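Local coordinates for sensor protein dcuS (Escherichia coli, PDB 3BY8), which senses extracellular C4-dicarboxylates such as fumarate and malate through its periplasmic domain, and as a membrane histidine kinase activates the response regulator DcuR by phosphorylation, at residues G12-A17 against L107-P112; K88-E93 against I121-I126; F58-D63 against Q79-D84. One frame throughout, in Å; residues are numbered along the deposited sequence.

How the contacts relate
All three contacts lie round one antiparallel sheet of the periplasmic Cache domain: contact 1 holds helix 12-17 to one face, and contacts 2 and 3 put loop segments on the other. Contacts 1 and 2 join where V109 N meets I126 O at 2.8 Å; contacts 2 and 3 join where A125 O meets V60 N, also at 2.8 Å. Malate binds between contacts 1 and 3. R108 of contact 1 and K82 of contact 3 line its pocket, with R108 NH2 3.3 Å from K82 O. F110 CE2 of contact 1 lies 3.6 Å from F81 CZ, whose ring carries malate on one face. The V123 side chain of contact 2 is about 10 Å from malate.

Contact 1. Residues G12-A17 against L107-P112; sequences GLANKA and LRVFTP. With LMR ((2S)-2-hydroxybutanedioic acid), chain B.
A14 and V109 mark the closest backbone approach, their CA atoms 6.7 Å apart, where helix 12-17 runs over strand 107-112 at an axis distance of 8.4 Å with the two chain directions 37° apart. The contact is wholly apolar and small side chains on the helix let it come down on the sheet. V109 packs against two alanines three residues apart, A14 and A17, and its two methyls divide the work. CG1, anti to the carbonyl carbon (chi1 -54°), reaches A14, lying 3.8 Å from A14 O and a little farther from A14 CB. CG2 takes the other side and meets A17 CB at 3.7 Å. At the start of the strand segment L107 adds one branch: its CD2 lies 4.2 Å from A14 CB, so that A14 is touched by both strand residues. R108, between them, points away from the helix to the other face of the sheet. There its guanidinium offers its edge to the malate hydroxyl, which lies in the plane of the group. NH1 gives the better bond to O2 of malate, at 2.9 Å and 158°, and NH2 adds a longer, more bent one. R108 NE pairs with D85, a salt bridge that would help fix the rotation of the guanidinium in this binding site. On the helix side L18, next to A17, extends the cover over V109, and R10 reaches L107. L128 touches L13 and L107, so helix 8-25 lies over strands 106-114 and 120-129, with V96 of strand 95-99 flanking L107 and V109 from within the sheet.

Contact 2. Residues K88-E93 against I121-I126; sequences KALNGE and IGVVAI
A89 O is gripped by two donors, the backbone G92 N at 3.2 Å and the side-chain amide NE2 of Q120, and the methyl V123 CG2 lies 3.8 Å from it. The segment 88-93 is a compact loop turn laid on strand 121-126 of the Cache-domain sheet, just beyond a classic beta bulge in which I121 and G122 both face I113. Q120 NE2 also bonds G122 O, so one side-chain amide ties the turn to the bulge. Within the turn N91 N donates to K88 O at 3.0 Å, and E93 N weakly to the same oxygen. N91 ND2 in turn reaches L87 O.

No hydrogen bond joins the two segments themselves; V123 carries the packing between them. Its CG1 stands anti to the backbone N (chi1 174°) and faces A89 CB at 3.9 Å, while CG2 is directed to L90 and to the carbonyl of A89. The alanine approaches with its CB pointing at the strand. L90 brings its branch end, CD2, to V123 CG2, and the leucine and valine side chains cross at about a right angle. Both A89 and V123 are buried.

Beyond the pair, F110 of strand 106-114 touches A89 and A125, so the loop lies over the same sheet face as that ring, and T62 of strand 58-63 touches V123 from the neighbouring strand. On the other face V124 and I126 pack under helix 8-25, against A21. The tightest touch between the segments is L90 CD2 against V123 CG2, 3.6 Å apart.

Contact 3. Residues F58-D63 against Q79-D84; sequences FIVVTD and QPFKGD. With LMR ((2S)-2-hydroxybutanedioic acid), chain B.
The F81 ring carries malate on one face, with C1 of the ligand 3.4 Å above its plane and offset toward the rim, and it meets V60 CG1 and G83 O at its edge. The F58 ring has C3 of malate 3.7 Å above its centre, with V60 N in plane at its edge.

V60 packs at the edge of F81: its CG1, anti to the backbone N (chi1 169°), lies 3.7 Å from F81 CD2, while CG2 turns toward malate O1A. T62 CG2 comes obliquely to the same corner of the ring, 4.1 Å from F81 CD2, and the two side chains cross at about a right angle. F81 itself has CG anti to the backbone N (chi1 -173°), which sends the ring from the loop down onto the strand.

Strand 58-63 and the loop 79-84 form one part of the ligand pocket of the single Cache domain. K82 gives two of the polar contacts through its backbone: K82 N donates to malate O1B at 2.8 Å and 164°, and the malate hydroxyl O2 donates to K82 O at 2.7 Å. R68, H71, G101, F102, L103 and R108 complete the site with further hydrogen bonds to the ligand. At the other end of the strand segment T62 OG1 donates to D63 O at 2.9 Å. D63 OD1 takes the backbone N of Q65 in an Asx turn, and that of L67. On the far face V61 and I59 pack against helix 43-53, where I59 meets V50.

Contact 1. Residues G12-A17 against L107-P112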
ATOM      1  N   GLY A  12      10.923  -4.012 -12.479  1.00 21.56           N
ATOM      2  CA  GLY A  12       9.700  -4.520 -13.073  1.00 21.35           C
ATOM      3  C   GLY A  12       8.681  -4.807 -11.994  1.00 18.52           C
ATOM      4  O   GLY A  12       7.515  -4.430 -12.113  1.00 18.62           O
ATOM      5  N   LEU A  13       9.126  -5.456 -10.926  1.00 17.50           N
ATOM      6  CA  LEU A  13       8.243  -5.803  -9.828  1.00 16.81           C
ATOM      7  C   LEU A  13       7.716  -4.566  -9.117  1.00 16.46           C
ATOM      8  O   LEU A  13       6.522  -4.478  -8.808  1.00 15.71           O
ATOM      9  CB  LEU A  13       8.975  -6.720  -8.835  1.00 18.51           C
ATOM     10  CG  LEU A  13       9.260  -8.113  -9.408  1.00 19.23           C
ATOM     11  CD1 LEU A  13      10.252  -8.849  -8.521  1.00 19.86           C
ATOM     12  CD2 LEU A  13       7.944  -8.891  -9.523  1.00 23.94           C
ATOM     13  N   ALA A  14       8.592  -3.601  -8.868  1.00 15.61           N
ATOM     14  CA  ALA A  14       8.180  -2.381  -8.210  1.00 15.49           C
ATOM     15  C   ALA A  14       7.175  -1.634  -9.095  1.00 14.63           C
ATOM     16  O   ALA A  14       6.208  -1.089  -8.592  1.00 13.45           O
ATOM     17  CB  ALA A  14       9.395  -1.510  -7.910  1.00 15.13           C
ATOM     18  N   ASN A  15       7.398  -1.608 -10.410  1.00 15.22           N
ATOM     19  CA  ASN A  15       6.477  -0.896 -11.303  1.00 14.34           C
ATOM     20  C   ASN A  15       5.123  -1.582 -11.329  1.00 14.27           C
ATOM     21  O   ASN A  15       4.096  -0.910 -11.412  1.00 13.38           O
ATOM     22  CB  ASN A  15       7.027  -0.830 -12.730  1.00 17.90           C
ATOM     23  CG  ASN A  15       8.250   0.060 -12.838  1.00 20.99           C
ATOM     24  OD1 ASN A  15       8.416   1.004 -12.063  1.00 23.73           O
ATOM     25  ND2 ASN A  15       9.106  -0.223 -13.811  1.00 23.54           N
ATOM     26  N   LYS A  16       5.114  -2.908 -11.284  1.00 14.04           N
ATOM     27  CA  LYS A  16       3.829  -3.599 -11.277  1.00 15.92           C
ATOM     28  C   LYS A  16       3.099  -3.271  -9.997  1.00 13.76           C
ATOM     29  O   LYS A  16       1.888  -2.985 -10.017  1.00 13.46           O
ATOM     30  CB  LYS A  16       3.992  -5.114 -11.408  1.00 18.08           C
ATOM     31  CG  LYS A  16       4.342  -5.538 -12.826  1.00 23.67           C
ATOM     32  CD  LYS A  16       4.234  -7.038 -13.017  1.00 25.37           C
ATOM     33  CE  LYS A  16       5.235  -7.805 -12.175  1.00 26.59           C
ATOM     34  NZ  LYS A  16       5.170  -9.269 -12.466  1.00 29.94           N
ATOM     35  N   ALA A  17       3.824  -3.303  -8.876  1.00 11.99           N
ATOM     36  CA  ALA A  17       3.235  -2.991  -7.572  1.00 12.03           C
ATOM     37  C   ALA A  17       2.724  -1.539  -7.587  1.00 11.75           C
ATOM     38  O   ALA A  17       1.634  -1.277  -7.058  1.00  9.93           O
ATOM     39  CB  ALA A  17       4.278  -3.178  -6.494  1.00 12.01           C
ATOM     40  N   LEU A 107      10.084  -5.185  -0.534  1.00 13.29           N
ATOM     41  CA  LEU A 107      10.293  -4.125  -1.503  1.00 14.57           C
ATOM     42  C   LEU A 107       8.904  -3.480  -1.440  1.00 13.98           C
ATOM     43  O   LEU A 107       7.874  -4.123  -1.687  1.00 15.62           O
ATOM     44  CB  LEU A 107      10.550  -4.708  -2.887  1.00 15.07           C
ATOM     45  CG  LEU A 107      10.649  -3.665  -3.991  1.00 18.06           C
ATOM     46  CD1 LEU A 107      11.761  -2.687  -3.715  1.00 21.00           C
ATOM     47  CD2 LEU A 107      10.897  -4.405  -5.317  1.00 19.55           C
ATOM     48  N   ARG A 108       8.886  -2.208  -1.074  1.00 11.93           N
ATOM     49  CA  ARG A 108       7.639  -1.493  -0.839  1.00 11.54           C
ATOM     50  C   ARG A 108       7.503  -0.250  -1.680  1.00  9.58           C
ATOM     51  O   ARG A 108       8.451   0.477  -1.897  1.00 12.22           O
ATOM     52  CB  ARG A 108       7.619  -1.124   0.652  1.00 10.31           C
ATOM     53  CG  ARG A 108       7.680  -2.351   1.556  1.00 10.62           C
ATOM     54  CD  ARG A 108       8.529  -2.148   2.838  1.00 10.62           C
ATOM     55  NE  ARG A 108       8.106  -1.025   3.690  1.00  9.62           N
ATOM     56  CZ  ARG A 108       7.364  -1.139   4.779  1.00  9.13           C
ATOM     57  NH1 ARG A 108       6.906  -2.315   5.201  1.00 11.42           N
ATOM     58  NH2 ARG A 108       7.141  -0.053   5.517  1.00 10.91           N
ATOM     59  N   VAL A 109       6.283  -0.016  -2.159  1.00 11.05           N
ATOM     60  CA  VAL A 109       5.979   1.149  -2.964  1.00 10.75           C
ATOM     61  C   VAL A 109       4.803   1.909  -2.354  1.00  9.65           C
ATOM     62  O   VAL A 109       3.936   1.341  -1.649  1.00  9.98           O
ATOM     63  CB  VAL A 109       5.670   0.779  -4.462  1.00 11.92           C
ATOM     64  CG1 VAL A 109       6.845  -0.060  -5.010  1.00 14.01           C
ATOM     65  CG2 VAL A 109       4.342   0.031  -4.613  1.00 11.64           C
ATOM     66  N   PHE A 110       4.772   3.200  -2.677  1.00  9.40           N
ATOM     67  CA  PHE A 110       3.775   4.088  -2.065  1.00  8.10           C
ATOM     68  C   PHE A 110       3.310   5.112  -3.063  1.00 10.29           C
ATOM     69  O   PHE A 110       4.115   5.664  -3.815  1.00 12.10           O
ATOM     70  CB  PHE A 110       4.418   4.892  -0.892  1.00  9.42           C
ATOM     71  CG  PHE A 110       4.988   4.040   0.194  1.00  8.44           C
ATOM     72  CD1 PHE A 110       6.242   3.428   0.033  1.00 10.23           C
ATOM     73  CD2 PHE A 110       4.286   3.839   1.384  1.00  9.34           C
ATOM     74  CE1 PHE A 110       6.776   2.625   1.061  1.00 11.13           C
ATOM     75  CE2 PHE A 110       4.817   3.051   2.394  1.00  9.29           C
ATOM     76  CZ  PHE A 110       6.068   2.441   2.237  1.00  9.20           C
ATOM     77  N   THR A 111       2.010   5.396  -3.056  1.00  9.25           N
ATOM     78  CA  THR A 111       1.477   6.444  -3.919  1.00  9.74           C
ATOM     79  C   THR A 111       0.358   7.194  -3.170  1.00  9.71           C
ATOM     80  O   THR A 111      -0.376   6.611  -2.377  1.00 10.31           O
ATOM     81  CB  THR A 111       0.979   5.858  -5.288  1.00  8.91           C
ATOM     82  OG1 THR A 111       0.890   6.918  -6.251  1.00 11.28           O
ATOM     83  CG2 THR A 111      -0.406   5.190  -5.148  1.00 11.70           C
ATOM     84  N   PRO A 112       0.221   8.509  -3.416  1.00  9.92           N
ATOM     85  CA  PRO A 112      -0.824   9.265  -2.723  1.00 11.13           C
ATOM     86  C   PRO A 112      -2.238   9.034  -3.233  1.00 12.44           C
ATOM     87  O   PRO A 112      -2.421   8.681  -4.420  1.00 13.79           O
ATOM     88  CB  PRO A 112      -0.374  10.733  -2.873  1.00 13.44           C
ATOM     89  CG  PRO A 112       0.468  10.729  -4.121  1.00 16.05           C
ATOM     90  CD  PRO A 112       1.140   9.373  -4.181  1.00 13.13           C
TER
HETATM   91  C1  LMR B   1       2.658  -1.528   7.809  1.00 14.13           C
HETATM   92  O1A LMR B   1       1.515  -1.842   7.600  1.00 13.75           O
HETATM   93  O1B LMR B   1       2.988  -1.070   8.923  1.00 14.45           O
HETATM   94  C2  LMR B   1       3.692  -2.053   6.861  1.00 13.78           C
HETATM   95  O2  LMR B   1       5.073  -1.796   7.366  1.00 13.56           O
HETATM   96  C3  LMR B   1       3.425  -3.503   6.414  1.00 13.25           C
HETATM   97  C4  LMR B   1       3.966  -4.477   7.480  1.00 12.93           C
HETATM   98  O4A LMR B   1       3.367  -4.582   8.549  1.00 14.28           O
HETATM   99  O4B LMR B   1       5.049  -5.098   7.271  1.00 12.91           O

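Contact 2. Residues K88-E93 against I121-I126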
ATOM      1  N   LYS A  88       7.546  10.186   2.596  1.00 12.97           N
ATOM      2  CA  LYS A  88       7.541  10.940   1.345  1.00 13.41           C
ATOM      3  C   LYS A  88       6.129  10.953   0.721  1.00 12.62           C
ATOM      4  O   LYS A  88       5.682  11.962   0.179  1.00 14.00           O
ATOM      5  CB  LYS A  88       8.534  10.326   0.346  1.00 16.14           C
ATOM      6  CG  LYS A  88       9.985  10.730   0.567  1.00 22.32           C
ATOM      7  CD  LYS A  88      10.912  10.118  -0.490  1.00 26.45           C
ATOM      8  CE  LYS A  88      10.536  10.562  -1.892  1.00 31.77           C
ATOM      9  NZ  LYS A  88      11.477  10.039  -2.940  1.00 36.47           N
ATOM     10  N   ALA A  89       5.432   9.820   0.807  1.00 11.95           N
ATOM     11  CA  ALA A  89       4.110   9.707   0.224  1.00 13.28           C
ATOM     12  C   ALA A  89       3.074  10.561   0.926  1.00 10.97           C
ATOM     13  O   ALA A  89       2.094  10.971   0.282  1.00 12.38           O
ATOM     14  CB  ALA A  89       3.682   8.235   0.181  1.00 12.74           C
ATOM     15  N   LEU A  90       3.284  10.873   2.215  1.00 11.57           N
ATOM     16  CA  LEU A  90       2.361  11.728   2.953  1.00 11.05           C
ATOM     17  C   LEU A  90       2.570  13.196   2.545  1.00 12.23           C
ATOM     18  O   LEU A  90       1.844  14.057   3.016  1.00 13.98           O
ATOM     19  CB  LEU A  90       2.571  11.545   4.454  1.00 13.89           C
ATOM     20  CG  LEU A  90       2.007  10.202   4.931  1.00 11.10           C
ATOM     21  CD1 LEU A  90       2.546   9.934   6.333  1.00 13.54           C
ATOM     22  CD2 LEU A  90       0.479  10.216   4.908  1.00 11.77           C
ATOM     23  N   ASN A  91       3.537  13.433   1.656  1.00 12.65           N
ATOM     24  CA  ASN A  91       3.811  14.774   1.125  1.00 12.89           C
ATOM     25  C   ASN A  91       3.609  14.808  -0.378  1.00 16.45           C
ATOM     26  O   ASN A  91       4.223  15.600  -1.089  1.00 17.16           O
ATOM     27  CB  ASN A  91       5.232  15.207   1.461  1.00 14.62           C
ATOM     28  CG  ASN A  91       5.435  15.384   2.946  1.00 14.47           C
ATOM     29  OD1 ASN A  91       5.116  16.440   3.508  1.00 16.96           O
ATOM     30  ND2 ASN A  91       5.936  14.359   3.607  1.00 14.81           N
ATOM     31  N   GLY A  92       2.753  13.900  -0.860  1.00 14.86           N
ATOM     32  CA  GLY A  92       2.400  13.872  -2.267  1.00 15.70           C
ATOM     33  C   GLY A  92       3.362  13.273  -3.261  1.00 15.78           C
ATOM     34  O   GLY A  92       3.178  13.440  -4.477  1.00 20.93           O
ATOM     35  N   GLU A  93       4.374  12.566  -2.792  1.00 15.48           N
ATOM     36  CA  GLU A  93       5.335  11.968  -3.703  1.00 17.24           C
ATOM     37  C   GLU A  93       5.317  10.456  -3.619  1.00 17.77           C
ATOM     38  O   GLU A  93       5.062   9.904  -2.555  1.00 22.31           O
ATOM     39  CB  GLU A  93       6.741  12.449  -3.342  1.00 22.04           C
ATOM     40  CG  GLU A  93       7.034  13.888  -3.738  1.00 32.21           C
ATOM     41  CD  GLU A  93       7.246  14.050  -5.245  1.00 39.46           C
ATOM     42  OE1 GLU A  93       6.241  14.155  -5.995  1.00 43.21           O
ATOM     43  OE2 GLU A  93       8.423  14.059  -5.680  1.00 44.26           O
ATOM     44  N   ILE A 121      -5.739  12.793   0.529  1.00 14.21           N
ATOM     45  CA  ILE A 121      -6.527  12.217   1.611  1.00 14.47           C
ATOM     46  C   ILE A 121      -5.950  10.922   2.191  1.00 15.59           C
ATOM     47  O   ILE A 121      -6.429  10.429   3.223  1.00 17.24           O
ATOM     48  CB  ILE A 121      -8.004  11.971   1.192  1.00 15.59           C
ATOM     49  CG1 ILE A 121      -8.080  11.075  -0.042  1.00 15.47           C
ATOM     50  CG2 ILE A 121      -8.685  13.332   0.927  1.00 14.67           C
ATOM     51  CD1 ILE A 121      -9.503  10.637  -0.407  1.00 17.06           C
ATOM     52  N   GLY A 122      -4.928  10.368   1.550  1.00 12.63           N
ATOM     53  CA  GLY A 122      -4.340   9.155   2.076  1.00 13.33           C
ATOM     54  C   GLY A 122      -3.183   8.667   1.243  1.00 10.01           C
ATOM     55  O   GLY A 122      -2.635   9.404   0.431  1.00 11.43           O
ATOM     56  N   VAL A 123      -2.814   7.416   1.495  1.00 10.29           N
ATOM     57  CA  VAL A 123      -1.719   6.752   0.817  1.00 10.58           C
ATOM     58  C   VAL A 123      -2.063   5.283   0.590  1.00 11.37           C
ATOM     59  O   VAL A 123      -2.757   4.677   1.394  1.00 10.05           O
ATOM     60  CB  VAL A 123      -0.445   6.801   1.717  1.00 10.24           C
ATOM     61  CG1 VAL A 123       0.692   5.984   1.094  1.00 10.60           C
ATOM     62  CG2 VAL A 123      -0.003   8.253   1.910  1.00 12.63           C
ATOM     63  N   VAL A 124      -1.624   4.748  -0.542  1.00 10.89           N
ATOM     64  CA  VAL A 124      -1.720   3.297  -0.763  1.00 10.40           C
ATOM     65  C   VAL A 124      -0.259   2.816  -0.723  1.00  8.34           C
ATOM     66  O   VAL A 124       0.597   3.283  -1.490  1.00  9.24           O
ATOM     67  CB  VAL A 124      -2.310   2.880  -2.122  1.00  9.16           C
ATOM     68  CG1 VAL A 124      -2.354   1.361  -2.183  1.00 10.68           C
ATOM     69  CG2 VAL A 124      -3.714   3.446  -2.309  1.00 10.46           C
ATOM     70  N   ALA A 125      -0.001   1.895   0.215  1.00  9.09           N
ATOM     71  CA  ALA A 125       1.312   1.279   0.405  1.00 10.31           C
ATOM     72  C   ALA A 125       1.222  -0.204   0.009  1.00 10.83           C
ATOM     73  O   ALA A 125       0.312  -0.901   0.471  1.00 11.44           O
ATOM     74  CB  ALA A 125       1.725   1.395   1.885  1.00 11.12           C
ATOM     75  N   ILE A 126       2.161  -0.690  -0.806  1.00 10.09           N
ATOM     76  CA  ILE A 126       2.137  -2.113  -1.233  1.00 11.59           C
ATOM     77  C   ILE A 126       3.531  -2.731  -1.095  1.00 10.50           C
ATOM     78  O   ILE A 126       4.524  -2.088  -1.414  1.00 12.78           O
ATOM     79  CB  ILE A 126       1.658  -2.233  -2.705  1.00 12.53           C
ATOM     80  CG1 ILE A 126       0.209  -1.752  -2.781  1.00 11.37           C
ATOM     81  CG2 ILE A 126       1.814  -3.680  -3.223  1.00 14.59           C
ATOM     82  CD1 ILE A 126      -0.471  -1.996  -4.153  1.00 13.07           C
TER

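Contact 3. Residues F58-D63 against Q79-D84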
ATOM      1  N   PHE A  58       1.480  -7.287   0.865  1.00 13.91           N
ATOM      2  CA  PHE A  58       0.497  -6.507   1.586  1.00 15.71           C
ATOM      3  C   PHE A  58       0.029  -5.300   0.783  1.00 11.52           C
ATOM      4  O   PHE A  58       0.736  -4.804  -0.065  1.00 13.62           O
ATOM      5  CB  PHE A  58       1.077  -5.984   2.916  1.00 14.81           C
ATOM      6  CG  PHE A  58       2.117  -4.873   2.772  1.00 15.14           C
ATOM      7  CD1 PHE A  58       1.739  -3.539   2.564  1.00 14.88           C
ATOM      8  CD2 PHE A  58       3.480  -5.160   2.927  1.00 14.00           C
ATOM      9  CE1 PHE A  58       2.706  -2.514   2.519  1.00 12.16           C
ATOM     10  CE2 PHE A  58       4.454  -4.128   2.885  1.00 13.06           C
ATOM     11  CZ  PHE A  58       4.065  -2.807   2.684  1.00 12.25           C
ATOM     12  N   ILE A  59      -1.208  -4.892   1.059  1.00 13.64           N
ATOM     13  CA  ILE A  59      -1.773  -3.675   0.474  1.00 11.87           C
ATOM     14  C   ILE A  59      -2.386  -2.937   1.656  1.00 11.81           C
ATOM     15  O   ILE A  59      -3.411  -3.340   2.213  1.00 13.22           O
ATOM     16  CB  ILE A  59      -2.855  -3.957  -0.592  1.00 11.58           C
ATOM     17  CG1 ILE A  59      -2.230  -4.653  -1.803  1.00 12.99           C
ATOM     18  CG2 ILE A  59      -3.491  -2.615  -0.995  1.00 13.18           C
ATOM     19  CD1 ILE A  59      -3.227  -4.861  -2.963  1.00 14.09           C
ATOM     20  N   VAL A  60      -1.713  -1.866   2.081  1.00 11.41           N
ATOM     21  CA  VAL A  60      -2.126  -1.080   3.218  1.00 10.73           C
ATOM     22  C   VAL A  60      -2.497   0.359   2.821  1.00 12.87           C
ATOM     23  O   VAL A  60      -1.662   1.128   2.378  1.00 11.09           O
ATOM     24  CB  VAL A  60      -0.967  -1.039   4.250  1.00 10.42           C
ATOM     25  CG1 VAL A  60      -1.226  -0.005   5.352  1.00 11.48           C
ATOM     26  CG2 VAL A  60      -0.799  -2.430   4.851  1.00 12.61           C
ATOM     27  N   VAL A  61      -3.773   0.702   2.979  1.00 14.12           N
ATOM     28  CA  VAL A  61      -4.260   2.041   2.680  1.00 14.21           C
ATOM     29  C   VAL A  61      -4.230   2.804   3.987  1.00 13.26           C
ATOM     30  O   VAL A  61      -4.618   2.251   5.011  1.00 16.51           O
ATOM     31  CB  VAL A  61      -5.716   1.973   2.212  1.00 15.27           C
ATOM     32  CG1 VAL A  61      -6.322   3.377   2.104  1.00 16.44           C
ATOM     33  CG2 VAL A  61      -5.770   1.270   0.911  1.00 15.85           C
ATOM     34  N   THR A  62      -3.731   4.037   3.982  1.00 13.01           N
ATOM     35  CA  THR A  62      -3.727   4.856   5.187  1.00 12.80           C
ATOM     36  C   THR A  62      -4.331   6.231   4.920  1.00 15.12           C
ATOM     37  O   THR A  62      -4.492   6.648   3.753  1.00 13.89           O
ATOM     38  CB  THR A  62      -2.309   5.134   5.750  1.00 15.37           C
ATOM     39  OG1 THR A  62      -1.670   6.178   5.002  1.00 14.15           O
ATOM     40  CG2 THR A  62      -1.462   3.888   5.704  1.00 15.02           C
ATOM     41  N   ASP A  63      -4.694   6.916   6.011  1.00 16.37           N
ATOM     42  CA  ASP A  63      -5.148   8.297   5.906  1.00 15.95           C
ATOM     43  C   ASP A  63      -3.897   9.204   6.015  1.00 17.06           C
ATOM     44  O   ASP A  63      -2.737   8.699   6.010  1.00 15.08           O
ATOM     45  CB  ASP A  63      -6.183   8.652   6.999  1.00 17.52           C
ATOM     46  CG  ASP A  63      -5.670   8.447   8.414  1.00 19.78           C
ATOM     47  OD1 ASP A  63      -4.444   8.524   8.694  1.00 18.78           O
ATOM     48  OD2 ASP A  63      -6.555   8.257   9.278  1.00 23.66           O
ATOM     49  N   GLN A  79      -4.372   1.386  13.471  1.00 20.99           N
ATOM     50  CA  GLN A  79      -3.132   1.748  14.138  1.00 21.87           C
ATOM     51  C   GLN A  79      -2.194   2.406  13.120  1.00 18.44           C
ATOM     52  O   GLN A  79      -2.390   2.256  11.901  1.00 19.28           O
ATOM     53  CB  GLN A  79      -2.487   0.509  14.771  1.00 23.12           C
ATOM     54  CG  GLN A  79      -3.446  -0.152  15.775  1.00 27.11           C
ATOM     55  CD  GLN A  79      -2.903  -1.404  16.420  1.00 32.10           C
ATOM     56  OE1 GLN A  79      -2.225  -2.205  15.775  1.00 32.51           O
ATOM     57  NE2 GLN A  79      -3.219  -1.597  17.702  1.00 32.08           N
ATOM     58  N   PRO A  80      -1.177   3.139  13.596  1.00 20.63           N
ATOM     59  CA  PRO A  80      -0.244   3.806  12.690  1.00 19.64           C
ATOM     60  C   PRO A  80       0.650   2.881  11.895  1.00 16.51           C
ATOM     61  O   PRO A  80       1.158   1.867  12.396  1.00 17.41           O
ATOM     62  CB  PRO A  80       0.602   4.688  13.610  1.00 19.79           C
ATOM     63  CG  PRO A  80      -0.203   4.797  14.876  1.00 26.36           C
ATOM     64  CD  PRO A  80      -0.859   3.457  14.999  1.00 21.66           C
ATOM     65  N   PHE A  81       0.841   3.263  10.637  1.00 14.00           N
ATOM     66  CA  PHE A  81       1.732   2.543   9.736  1.00 13.30           C
ATOM     67  C   PHE A  81       3.138   2.460  10.354  1.00 15.26           C
ATOM     68  O   PHE A  81       3.582   3.398  11.021  1.00 16.74           O
ATOM     69  CB  PHE A  81       1.799   3.319   8.429  1.00 12.93           C
ATOM     70  CG  PHE A  81       2.559   2.608   7.336  1.00 11.53           C
ATOM     71  CD1 PHE A  81       3.922   2.805   7.158  1.00 11.83           C
ATOM     72  CD2 PHE A  81       1.902   1.699   6.496  1.00 12.37           C
ATOM     73  CE1 PHE A  81       4.626   2.126   6.176  1.00 12.01           C
ATOM     74  CE2 PHE A  81       2.602   1.005   5.501  1.00 11.86           C
ATOM     75  CZ  PHE A  81       3.947   1.207   5.333  1.00 12.26           C
ATOM     76  N   LYS A  82       3.825   1.346  10.138  1.00 13.54           N
ATOM     77  CA  LYS A  82       5.186   1.193  10.626  1.00 13.95           C
ATOM     78  C   LYS A  82       6.151   1.227   9.445  1.00 14.01           C
ATOM     79  O   LYS A  82       6.085   0.379   8.565  1.00 14.19           O
ATOM     80  CB  LYS A  82       5.362  -0.123  11.397  1.00 14.73           C
ATOM     81  CG  LYS A  82       6.803  -0.300  11.866  1.00 17.82           C
ATOM     82  CD  LYS A  82       7.056  -1.646  12.518  1.00 27.07           C
ATOM     83  CE  LYS A  82       6.629  -1.661  13.963  1.00 30.70           C
ATOM     84  NZ  LYS A  82       7.046  -2.949  14.602  1.00 35.51           N
ATOM     85  N   GLY A  83       7.035   2.220   9.431  1.00 13.01           N
ATOM     86  CA  GLY A  83       8.008   2.364   8.367  1.00 11.18           C
ATOM     87  C   GLY A  83       8.137   3.813   7.952  1.00 11.30           C
ATOM     88  O   GLY A  83       7.123   4.448   7.591  1.00 14.36           O
ATOM     89  N   ASP A  84       9.360   4.350   7.976  1.00 10.86           N
ATOM     90  CA  ASP A  84       9.548   5.742   7.590  1.00 13.03           C
ATOM     91  C   ASP A  84       9.424   5.969   6.089  1.00 12.22           C
ATOM     92  O   ASP A  84       9.367   7.118   5.608  1.00 11.38           O
ATOM     93  CB  ASP A  84      10.902   6.252   8.088  1.00 14.97           C
ATOM     94  CG  ASP A  84      10.915   6.441   9.595  1.00 20.29           C
ATOM     95  OD1 ASP A  84       9.817   6.576  10.193  1.00 21.41           O
ATOM     96  OD2 ASP A  84      12.031   6.458  10.160  1.00 27.34           O
TER
HETATM   97  C1  LMR B   1       2.658  -1.528   7.809  1.00 14.13           C
HETATM   98  O1A LMR B   1       1.515  -1.842   7.600  1.00 13.75           O
HETATM   99  O1B LMR B   1       2.988  -1.070   8.923  1.00 14.45           O
HETATM  100  C2  LMR B   1       3.692  -2.053   6.861  1.00 13.78           C
HETATM  101  O2  LMR B   1       5.073  -1.796   7.366  1.00 13.56           O
HETATM  102  C3  LMR B   1       3.425  -3.503   6.414  1.00 13.25           C
HETATM  103  C4  LMR B   1       3.966  -4.477   7.480  1.00 12.93           C
HETATM  104  O4A LMR B   1       3.367  -4.582   8.549  1.00 14.28           O
HETATM  105  O4B LMR B   1       5.049  -5.098   7.271  1.00 12.91           O